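Local atomic coordinates of heme oxygenase (mycobilin-producing) (PDB entry 3HX9), a protein that breaks down the heme macrocycle by oxidation with the aid of an electron donor, yielding mycobilin isomers and releasing free iron. Residues Glu61-Trp66 with Ala87-Phe92. Residues are numbered along the deposited sequence; the frame is centred on the assembly and turned at random.
With HEM (protoporphyrin IX containing Fe), chain E.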
ATOM      1  N   GLU A  61       9.693 -11.264 -10.866  1.00 20.86           N
ATOM      2  CA  GLU A  61       9.546 -12.116 -12.088  1.00 23.38           C
ATOM      3  C   GLU A  61       8.140 -12.708 -12.177  1.00 22.08           C
ATOM      4  O   GLU A  61       7.585 -12.861 -13.303  1.00 22.22           O
ATOM      5  CB  GLU A  61      10.605 -13.239 -12.142  1.00 25.50           C
ATOM      6  CG  GLU A  61      11.892 -12.801 -12.807  1.00 34.59           C
ATOM      7  CD  GLU A  61      13.117 -13.646 -12.379  1.00 45.50           C
ATOM      8  OE1 GLU A  61      13.043 -14.899 -12.524  1.00 49.99           O
ATOM      9  OE2 GLU A  61      14.148 -13.054 -11.908  1.00 48.08           O
ATOM     10  N   ALA A  62       7.559 -13.024 -11.011  1.00 20.02           N
ATOM     11  CA  ALA A  62       6.253 -13.589 -10.983  1.00 20.04           C
ATOM     12  C   ALA A  62       5.257 -12.566 -11.492  1.00 19.29           C
ATOM     13  O   ALA A  62       4.396 -12.873 -12.336  1.00 19.78           O
ATOM     14  CB  ALA A  62       5.851 -14.062  -9.531  1.00 19.76           C
ATOM     15  N   PHE A  63       5.397 -11.346 -10.997  1.00 16.43           N
ATOM     16  CA  PHE A  63       4.523 -10.276 -11.481  1.00 16.32           C
ATOM     17  C   PHE A  63       4.677 -10.069 -12.999  1.00 16.43           C
ATOM     18  O   PHE A  63       3.683 -10.019 -13.729  1.00 18.18           O
ATOM     19  CB  PHE A  63       4.793  -8.983 -10.760  1.00 14.22           C
ATOM     20  CG  PHE A  63       4.123  -7.792 -11.414  1.00 15.40           C
ATOM     21  CD1 PHE A  63       2.733  -7.608 -11.313  1.00 18.46           C
ATOM     22  CD2 PHE A  63       4.878  -6.946 -12.150  1.00 15.16           C
ATOM     23  CE1 PHE A  63       2.109  -6.524 -11.941  1.00 17.25           C
ATOM     24  CE2 PHE A  63       4.317  -5.834 -12.815  1.00 17.42           C
ATOM     25  CZ  PHE A  63       2.899  -5.647 -12.694  1.00 17.22           C
ATOM     26  N   GLN A  64       5.918  -9.931 -13.460  1.00 17.10           N
ATOM     27  CA  GLN A  64       6.148  -9.717 -14.869  1.00 19.51           C
ATOM     28  C   GLN A  64       5.562 -10.831 -15.744  1.00 19.82           C
ATOM     29  O   GLN A  64       5.047 -10.556 -16.853  1.00 21.49           O
ATOM     30  CB  GLN A  64       7.601  -9.494 -15.170  1.00 19.95           C
ATOM     31  CG  GLN A  64       8.213  -8.278 -14.387  1.00 22.29           C
ATOM     32  CD  GLN A  64       7.748  -6.901 -14.819  1.00 31.06           C
ATOM     33  OE1 GLN A  64       7.277  -6.731 -15.944  1.00 32.74           O
ATOM     34  NE2 GLN A  64       7.938  -5.868 -13.934  1.00 31.30           N
ATOM     35  N   ALA A  65       5.645 -12.061 -15.291  1.00 19.62           N
ATOM     36  CA  ALA A  65       5.123 -13.159 -16.106  1.00 21.67           C
ATOM     37  C   ALA A  65       3.613 -13.014 -16.302  1.00 21.12           C
ATOM     38  O   ALA A  65       3.107 -13.210 -17.391  1.00 21.28           O
ATOM     39  CB  ALA A  65       5.463 -14.506 -15.452  1.00 21.53           C
ATOM     40  N   TRP A  66       2.918 -12.688 -15.222  1.00 19.42           N
ATOM     41  CA  TRP A  66       1.454 -12.494 -15.235  1.00 18.14           C
ATOM     42  C   TRP A  66       1.039 -11.273 -16.055  1.00 17.45           C
ATOM     43  O   TRP A  66       0.192 -11.366 -16.958  1.00 18.25           O
ATOM     44  CB  TRP A  66       0.964 -12.317 -13.803  1.00 17.79           C
ATOM     45  CG  TRP A  66      -0.459 -12.002 -13.734  1.00 18.40           C
ATOM     46  CD1 TRP A  66      -1.512 -12.877 -13.889  1.00 23.12           C
ATOM     47  CD2 TRP A  66      -1.020 -10.736 -13.401  1.00 19.77           C
ATOM     48  NE1 TRP A  66      -2.712 -12.205 -13.701  1.00 18.16           N
ATOM     49  CE2 TRP A  66      -2.438 -10.884 -13.432  1.00 19.77           C
ATOM     50  CE3 TRP A  66      -0.455  -9.467 -13.114  1.00 18.37           C
ATOM     51  CZ2 TRP A  66      -3.318  -9.813 -13.121  1.00 21.45           C
ATOM     52  CZ3 TRP A  66      -1.331  -8.404 -12.837  1.00 20.91           C
ATOM     53  CH2 TRP A  66      -2.744  -8.592 -12.845  1.00 19.97           C
ATOM     54  N   ALA A  87      -3.743   5.495 -15.289  1.00 18.31           N
ATOM     55  CA  ALA A  87      -3.209   4.630 -14.231  1.00 17.60           C
ATOM     56  C   ALA A  87      -1.693   4.842 -14.176  1.00 18.37           C
ATOM     57  O   ALA A  87      -1.029   5.153 -15.216  1.00 17.44           O
ATOM     58  CB  ALA A  87      -3.534   3.202 -14.582  1.00 18.88           C
ATOM     59  N   SER A  88      -1.119   4.583 -13.007  1.00 14.97           N
ATOM     60  CA  SER A  88       0.327   4.635 -12.830  1.00 15.98           C
ATOM     61  C   SER A  88       0.673   3.387 -12.032  1.00 15.04           C
ATOM     62  O   SER A  88       0.127   3.209 -10.971  1.00 16.50           O
ATOM     63  CB  SER A  88       0.748   5.844 -11.995  1.00 16.97           C
ATOM     64  OG  SER A  88       0.444   7.058 -12.732  1.00 18.11           O
ATOM     65  N   LEU A  89       1.622   2.607 -12.520  1.00 15.30           N
ATOM     66  CA  LEU A  89       2.105   1.404 -11.755  1.00 14.27           C
ATOM     67  C   LEU A  89       3.198   1.865 -10.860  1.00 15.91           C
ATOM     68  O   LEU A  89       4.252   2.414 -11.355  1.00 17.56           O
ATOM     69  CB  LEU A  89       2.728   0.412 -12.765  1.00 15.63           C
ATOM     70  CG  LEU A  89       3.256  -0.919 -12.215  1.00 15.77           C
ATOM     71  CD1 LEU A  89       2.227  -1.637 -11.383  1.00 17.64           C
ATOM     72  CD2 LEU A  89       3.657  -1.746 -13.406  1.00 17.97           C
ATOM     73  N   LEU A  90       3.052   1.634  -9.545  1.00 15.04           N
ATOM     74  CA  LEU A  90       4.020   2.001  -8.571  1.00 14.79           C
ATOM     75  C   LEU A  90       4.597   0.684  -8.067  1.00 15.47           C
ATOM     76  O   LEU A  90       3.828  -0.192  -7.657  1.00 16.50           O
ATOM     77  CB  LEU A  90       3.397   2.792  -7.372  1.00 15.83           C
ATOM     78  CG  LEU A  90       2.343   3.811  -7.800  1.00 15.96           C
ATOM     79  CD1 LEU A  90       1.674   4.433  -6.587  1.00 18.42           C
ATOM     80  CD2 LEU A  90       2.937   4.905  -8.740  1.00 17.48           C
ATOM     81  N   GLU A  91       5.935   0.555  -8.119  1.00 14.63           N
ATOM     82  CA  GLU A  91       6.550  -0.742  -7.806  1.00 14.47           C
ATOM     83  C   GLU A  91       7.541  -0.690  -6.678  1.00 15.02           C
ATOM     84  O   GLU A  91       8.394   0.187  -6.599  1.00 15.56           O
ATOM     85  CB  GLU A  91       7.287  -1.311  -9.038  1.00 15.10           C
ATOM     86  CG  GLU A  91       6.432  -1.221 -10.327  1.00 18.62           C
ATOM     87  CD  GLU A  91       7.122  -1.881 -11.517  1.00 23.49           C
ATOM     88  OE1 GLU A  91       7.734  -2.978 -11.391  1.00 22.92           O
ATOM     89  OE2 GLU A  91       6.990  -1.313 -12.619  1.00 26.11           O
ATOM     90  N   PHE A  92       7.431  -1.672  -5.777  1.00 13.47           N
ATOM     91  CA  PHE A  92       8.198  -1.579  -4.560  1.00 13.11           C
ATOM     92  C   PHE A  92       8.714  -2.965  -4.187  1.00 14.93           C
ATOM     93  O   PHE A  92       8.169  -3.958  -4.612  1.00 14.46           O
ATOM     94  CB  PHE A  92       7.346  -1.176  -3.329  1.00 13.74           C
ATOM     95  CG  PHE A  92       6.694   0.156  -3.459  1.00 13.75           C
ATOM     96  CD1 PHE A  92       7.319   1.284  -2.918  1.00 14.58           C
ATOM     97  CD2 PHE A  92       5.469   0.276  -4.108  1.00 14.21           C
ATOM     98  CE1 PHE A  92       6.681   2.592  -3.032  1.00 17.28           C
ATOM     99  CE2 PHE A  92       4.823   1.585  -4.215  1.00 15.41           C
ATOM    100  CZ  PHE A  92       5.464   2.702  -3.693  1.00 15.95           C
TER
HETATM  101  CHA HEM E 200      -8.130  -1.596 -15.446  1.00 18.38           C
HETATM  102  CHB HEM E 200      -9.007  -5.319 -12.438  1.00 20.56           C
HETATM  103  CHC HEM E 200      -4.286  -5.395 -11.242  1.00 16.90           C
HETATM  104  CHD HEM E 200      -3.371  -2.318 -14.880  1.00 21.79           C
HETATM  105  C1A HEM E 200      -8.753  -2.555 -14.674  1.00 19.79           C
HETATM  106  C2A HEM E 200     -10.188  -2.704 -14.590  1.00 21.83           C
HETATM  107  C3A HEM E 200     -10.429  -3.736 -13.783  1.00 22.38           C
HETATM  108  C4A HEM E 200      -9.190  -4.236 -13.299  1.00 18.81           C
HETATM  109  CMA HEM E 200     -11.783  -4.288 -13.322  1.00 23.61           C
HETATM  110  CAA HEM E 200     -11.212  -1.807 -15.343  1.00 25.26           C
HETATM  111  CBA HEM E 200     -11.478  -0.548 -14.501  1.00 26.04           C
HETATM  112  CGA HEM E 200     -12.508   0.418 -15.068  1.00 28.00           C
HETATM  113  O1A HEM E 200     -12.130   1.540 -15.342  1.00 34.86           O
HETATM  114  O2A HEM E 200     -13.682   0.074 -15.240  1.00 30.12           O
HETATM  115  C1B HEM E 200      -7.801  -5.623 -11.863  1.00 16.71           C
HETATM  116  C2B HEM E 200      -7.637  -6.615 -10.814  1.00 17.35           C
HETATM  117  C3B HEM E 200      -6.322  -6.631 -10.470  1.00 19.59           C
HETATM  118  C4B HEM E 200      -5.626  -5.639 -11.279  1.00 19.47           C
HETATM  119  CMB HEM E 200      -8.734  -7.507 -10.213  1.00 21.06           C
HETATM  120  CAB HEM E 200      -5.749  -7.506  -9.358  1.00 18.92           C
HETATM  121  CBB HEM E 200      -4.493  -7.937  -9.335  1.00 30.55           C
HETATM  122  C1C HEM E 200      -3.636  -4.583 -12.136  1.00 18.66           C
HETATM  123  C2C HEM E 200      -2.224  -4.293 -12.115  1.00 16.28           C
HETATM  124  C3C HEM E 200      -2.047  -3.413 -13.115  1.00 20.75           C
HETATM  125  C4C HEM E 200      -3.269  -3.157 -13.788  1.00 17.65           C
HETATM  126  CMC HEM E 200      -1.178  -4.738 -11.072  1.00 18.84           C
HETATM  127  CAC HEM E 200      -0.726  -2.776 -13.516  1.00 25.15           C
HETATM  128  CBC HEM E 200       0.243  -3.619 -13.886  1.00 37.48           C
HETATM  129  C1D HEM E 200      -4.553  -1.825 -15.360  1.00 19.01           C
HETATM  130  C2D HEM E 200      -4.628  -0.782 -16.337  1.00 17.53           C
HETATM  131  C3D HEM E 200      -6.117  -0.545 -16.516  1.00 19.83           C
HETATM  132  C4D HEM E 200      -6.781  -1.462 -15.603  1.00 19.87           C
HETATM  133  CMD HEM E 200      -3.403  -0.109 -17.022  1.00 16.91           C
HETATM  134  CAD HEM E 200      -6.763   0.489 -17.447  1.00 18.68           C
HETATM  135  CBD HEM E 200      -6.878   1.760 -16.585  1.00 20.32           C
HETATM  136  CGD HEM E 200      -7.303   2.928 -17.489  1.00 23.79           C
HETATM  137  O1D HEM E 200      -7.841   2.683 -18.572  1.00 28.22           O
HETATM  138  O2D HEM E 200      -7.030   4.120 -17.228  1.00 26.06           O
HETATM  139  NA  HEM E 200      -8.146  -3.514 -13.851  1.00 20.13           N
HETATM  140  NB  HEM E 200      -6.581  -5.073 -12.126  1.00 19.24           N
HETATM  141  NC  HEM E 200      -4.259  -3.904 -13.185  1.00 19.27           N
HETATM  142  ND  HEM E 200      -5.821  -2.153 -14.918  1.00 17.78           N
HETATM  143 FE   HEM E 200      -6.240  -3.398 -13.322  1.00 18.17          FE
HETATM  144  O   HOH W   1       6.934  -3.218 -14.658  1.00 34.49           O
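F63 of helix 60-68 and L89 of strand 87-99 approach from opposite directions, CZ of the ring lying 4.0 Å from CD2 of the leucine. The approach is oblique to the ring. With CG anti to the backbone N (chi1 168°), the phenylalanine is carried off the helix toward the strand, and its far edge also receives a vinyl group of one of the two hemes in the active site: CBC lies near the ring plane, 3.5 Å from CZ. L89 touches the same vinyl with both methyls, CD1 at 3.8 Å from CBC, so this carbon is touched from both the helix and the strand. One turn on, W66, a predicted transition-state stabilizer, brings the edge of its indole to the rim of the same porphyrin, CH2 3.9 Å from the meso carbon CHC, and it touches the other heme as well.

Beside this apolar patch, the side chains of Q64 and E91 cross at about a right angle, their amide and carboxylate planes 38° apart. A bend at chi2 (-70°) turns the amide of Q64 so that NE2 faces a water and D60. NE2 of Q64 stays 3.9 Å from OE1 of E91, and the water joins them instead, accepting from NE2 at 2.9 Å and donating to OE2 of E91 at 2.8 Å. The same amide nitrogen also donates to D60, at the start of the helix, so two bonds fix its rotation.

Helix and sheet of this ferredoxin-like, dimeric α/β-barrel protein thus meet through few atoms. Their chemistry implies an apolar part, facing a heme vinyl and methyl, beside a polar part where water ties the helix to the strand.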